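Local coordinates for protein hemoglobin (PDB 1GCV) that carries oxygen from the gills to the peripheral tissues as the heme-bearing alpha subunit of a fish hemoglobin tetramer, at residues A[92-98]-A[135-139]. Sequence-based numbering, arbitrary orientation.
With HEM (protoporphyrin IX containing Fe), chain E.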
loop_
_atom_site.group_PDB
_atom_site.type_symbol
_atom_site.label_atom_id
_atom_site.label_comp_id
_atom_site.label_asym_id
_atom_site.label_seq_id
_atom_site.Cartn_x
_atom_site.Cartn_y
_atom_site.Cartn_z
ATOM N N LEU A 92 -2.918 15.443 11.427
ATOM C CA LEU A 92 -3.489 15.056 10.145
ATOM C C LEU A 92 -2.458 14.407 9.220
ATOM O O LEU A 92 -2.362 14.745 8.034
ATOM C CB LEU A 92 -4.121 16.282 9.466
ATOM C CG LEU A 92 -5.197 17.066 10.234
ATOM C CD1 LEU A 92 -6.003 17.927 9.268
ATOM C CD2 LEU A 92 -6.111 16.123 10.958
ATOM N N VAL A 93 -1.691 13.476 9.780
ATOM C CA VAL A 93 -0.669 12.742 9.038
ATOM C C VAL A 93 -1.358 11.650 8.215
ATOM O O VAL A 93 -2.158 10.882 8.749
ATOM C CB VAL A 93 0.332 12.074 10.012
ATOM C CG1 VAL A 93 1.316 11.199 9.243
ATOM C CG2 VAL A 93 1.057 13.142 10.815
ATOM N N ASP A 94 -1.068 11.585 6.918
ATOM C CA ASP A 94 -1.680 10.562 6.076
ATOM C C ASP A 94 -1.315 9.203 6.667
ATOM O O ASP A 94 -0.134 8.880 6.805
ATOM C CB ASP A 94 -1.169 10.675 4.635
ATOM C CG ASP A 94 -1.915 9.763 3.682
ATOM O OD1 ASP A 94 -2.063 8.572 4.003
ATOM O OD2 ASP A 94 -2.359 10.233 2.614
ATOM N N PRO A 95 -2.326 8.392 7.032
ATOM C CA PRO A 95 -2.109 7.063 7.623
ATOM C C PRO A 95 -1.233 6.107 6.811
ATOM O O PRO A 95 -0.675 5.167 7.366
ATOM C CB PRO A 95 -3.525 6.509 7.819
ATOM C CG PRO A 95 -4.424 7.687 7.771
ATOM C CD PRO A 95 -3.762 8.701 6.888
ATOM N N GLN A 96 -1.112 6.342 5.507
ATOM C CA GLN A 96 -0.299 5.485 4.651
ATOM C C GLN A 96 1.163 5.498 5.070
ATOM O O GLN A 96 1.934 4.636 4.670
ATOM C CB GLN A 96 -0.435 5.920 3.191
ATOM C CG GLN A 96 -1.842 5.675 2.651
ATOM C CD GLN A 96 -2.090 6.275 1.278
ATOM O OE1 GLN A 96 -2.324 7.480 1.137
ATOM N NE2 GLN A 96 -2.053 5.429 0.255
ATOM N N ASN A 97 1.538 6.464 5.903
ATOM C CA ASN A 97 2.915 6.571 6.369
ATOM C C ASN A 97 3.259 5.660 7.551
ATOM O O ASN A 97 4.405 5.240 7.685
ATOM C CB ASN A 97 3.228 8.020 6.763
ATOM C CG ASN A 97 3.368 8.936 5.566
ATOM O OD1 ASN A 97 2.464 9.710 5.256
ATOM N ND2 ASN A 97 4.502 8.857 4.891
ATOM N N PHE A 98 2.279 5.362 8.406
ATOM C CA PHE A 98 2.513 4.531 9.587
ATOM C C PHE A 98 3.221 3.215 9.288
ATOM O O PHE A 98 4.231 2.909 9.909
ATOM C CB PHE A 98 1.196 4.294 10.328
ATOM C CG PHE A 98 0.601 5.552 10.908
ATOM C CD1 PHE A 98 1.415 6.504 11.518
ATOM C CD2 PHE A 98 -0.764 5.805 10.819
ATOM C CE1 PHE A 98 0.876 7.692 12.024
ATOM C CE2 PHE A 98 -1.304 6.985 11.321
ATOM C CZ PHE A 98 -0.485 7.928 11.922
ATOM N N LEU A 135 -3.505 4.124 15.701
ATOM C CA LEU A 135 -3.128 5.468 15.265
ATOM C C LEU A 135 -3.891 5.950 14.033
ATOM O O LEU A 135 -3.973 7.151 13.789
ATOM C CB LEU A 135 -1.620 5.525 14.991
ATOM C CG LEU A 135 -0.708 6.137 16.061
ATOM C CD1 LEU A 135 -1.215 5.811 17.457
ATOM C CD2 LEU A 135 0.703 5.608 15.873
ATOM N N SER A 136 -4.439 5.020 13.258
ATOM C CA SER A 136 -5.203 5.367 12.057
ATOM C C SER A 136 -6.706 5.329 12.332
ATOM O O SER A 136 -7.504 5.571 11.432
ATOM C CB SER A 136 -4.917 4.374 10.915
ATOM O OG SER A 136 -3.559 3.982 10.868
ATOM N N SER A 137 -7.085 5.036 13.572
ATOM C CA SER A 137 -8.492 4.893 13.932
ATOM C C SER A 137 -9.332 6.135 14.219
ATOM O O SER A 137 -10.544 6.020 14.383
ATOM C CB SER A 137 -8.616 3.924 15.118
ATOM O OG SER A 137 -8.255 4.543 16.344
ATOM N N ARG A 138 -8.723 7.315 14.272
ATOM C CA ARG A 138 -9.500 8.515 14.568
ATOM C C ARG A 138 -9.395 9.627 13.529
ATOM O O ARG A 138 -9.358 10.804 13.876
ATOM C CB ARG A 138 -9.106 9.060 15.945
ATOM C CG ARG A 138 -9.723 8.290 17.094
ATOM C CD ARG A 138 -8.761 7.258 17.640
ATOM N NE ARG A 138 -9.378 6.375 18.628
ATOM C CZ ARG A 138 -10.221 6.776 19.577
ATOM N NH1 ARG A 138 -10.563 8.054 19.683
ATOM N NH2 ARG A 138 -10.722 5.893 20.429
ATOM N N TYR A 139 -9.366 9.255 12.255
ATOM C CA TYR A 139 -9.270 10.244 11.189
ATOM C C TYR A 139 -10.631 10.662 10.647
ATOM O O TYR A 139 -10.818 11.808 10.250
ATOM C CB TYR A 139 -8.423 9.696 10.045
ATOM C CG TYR A 139 -6.948 9.813 10.294
ATOM C CD1 TYR A 139 -6.230 10.898 9.811
ATOM C CD2 TYR A 139 -6.265 8.832 11.001
ATOM C CE1 TYR A 139 -4.865 11.004 10.022
ATOM C CE2 TYR A 139 -4.901 8.927 11.220
ATOM C CZ TYR A 139 -4.204 10.016 10.727
ATOM O OH TYR A 139 -2.845 10.122 10.950
HETATM C CHA HEM E . 4.231 13.670 16.897
HETATM C CHB HEM E . 4.356 8.936 18.022
HETATM C CHC HEM E . 4.332 7.847 13.254
HETATM C CHD HEM E . 4.402 12.568 12.151
HETATM C C1A HEM E . 4.223 12.453 17.613
HETATM C C2A HEM E . 4.376 12.328 19.050
HETATM C C3A HEM E . 4.457 11.028 19.364
HETATM C C4A HEM E . 4.349 10.321 18.116
HETATM C CMA HEM E . 4.565 10.417 20.761
HETATM C CAA HEM E . 4.388 13.452 20.054
HETATM C CBA HEM E . 2.987 14.008 20.131
HETATM C CGA HEM E . 2.898 15.236 21.009
HETATM O O1A HEM E . 3.666 16.198 20.776
HETATM O O2A HEM E . 2.053 15.234 21.931
HETATM C C1B HEM E . 4.283 8.238 16.812
HETATM C C2B HEM E . 4.340 6.780 16.707
HETATM C C3B HEM E . 4.299 6.458 15.369
HETATM C C4B HEM E . 4.242 7.736 14.648
HETATM C CMB HEM E . 4.357 5.799 17.881
HETATM C CAB HEM E . 4.239 5.181 14.790
HETATM C CBB HEM E . 5.122 4.148 15.121
HETATM C C1C HEM E . 4.381 9.049 12.556
HETATM C C2C HEM E . 4.643 9.147 11.128
HETATM C C3C HEM E . 4.630 10.481 10.822
HETATM C C4C HEM E . 4.400 11.190 12.059
HETATM C CMC HEM E . 4.922 7.967 10.196
HETATM C CAC HEM E . 4.756 11.107 9.587
HETATM C CBC HEM E . 5.718 10.813 8.610
HETATM C C1D HEM E . 4.295 13.263 13.345
HETATM C C2D HEM E . 4.380 14.708 13.413
HETATM C C3D HEM E . 4.381 15.005 14.734
HETATM C C4D HEM E . 4.256 13.766 15.498
HETATM C CMD HEM E . 4.425 15.696 12.243
HETATM C CAD HEM E . 4.524 16.405 15.281
HETATM C CBD HEM E . 5.994 16.666 15.543
HETATM C CGD HEM E . 6.219 17.870 16.431
HETATM O O1D HEM E . 5.305 18.219 17.213
HETATM O O2D HEM E . 7.314 18.463 16.343
HETATM N NA HEM E . 4.191 11.197 17.025
HETATM N NB HEM E . 4.183 8.832 15.542
HETATM N NC HEM E . 4.239 10.314 13.139
HETATM N ND HEM E . 4.171 12.678 14.623
HETATM FE FE HEM E . 3.920 10.750 15.081
#
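The penultimate tyrosine of this globin chain, Tyr-139, packs against the FG corner, the turn between helices 81-91 and 98-112. Its hydroxyl OH donates a hydrogen bond to the backbone O of Val-93. The modelled distance from Tyr-139 OH to Val-93 O is 2.4 Å, which is very short, so the exact length is doubtful. The side chain of Tyr-139 also touches His-87, the predicted proximal ligand of the heme iron.

Pro-95 meets the same side chain head-on: its CG sits over the centre of one face of the Tyr-139 ring, 3.7 Å from the centroid and 12° off the normal, as a CH-pi contact. Pro-95 CD lies over the same ring, nearer CE1. Phe-98 comes in next to the hydroxyl, with its CZ 3.4 Å from Tyr-139 OH.

Leu-135 CB rests over one face of the Phe-98 ring, offset toward the rim, in a second CH-pi contact of 4.1 Å to the centroid. Ser-136 OG lies near the plane of this ring, 3.3 Å from CD2, but its hydrogen bond goes to Cys-132 O. The ring edge also faces the heme, where Phe-98 CD1 is 3.7 Å from CHC. Val-93 reaches the porphyrin with both methyls. Its CG1, anti to the backbone N (chi1 175°), is 3.5 Å from the heme atom CAC.

Asp-94 OD1 accepts from Gln-96 N in an Asx turn. Its OD2 is hydrogen-bonded to Ser-92 OG of a neighbouring subunit, whose Trp-37 ring meets Tyr-139. A penultimate tyrosine hydrogen-bonded to the FG corner beside the proximal heme pocket is typical of deoxy hemoglobin.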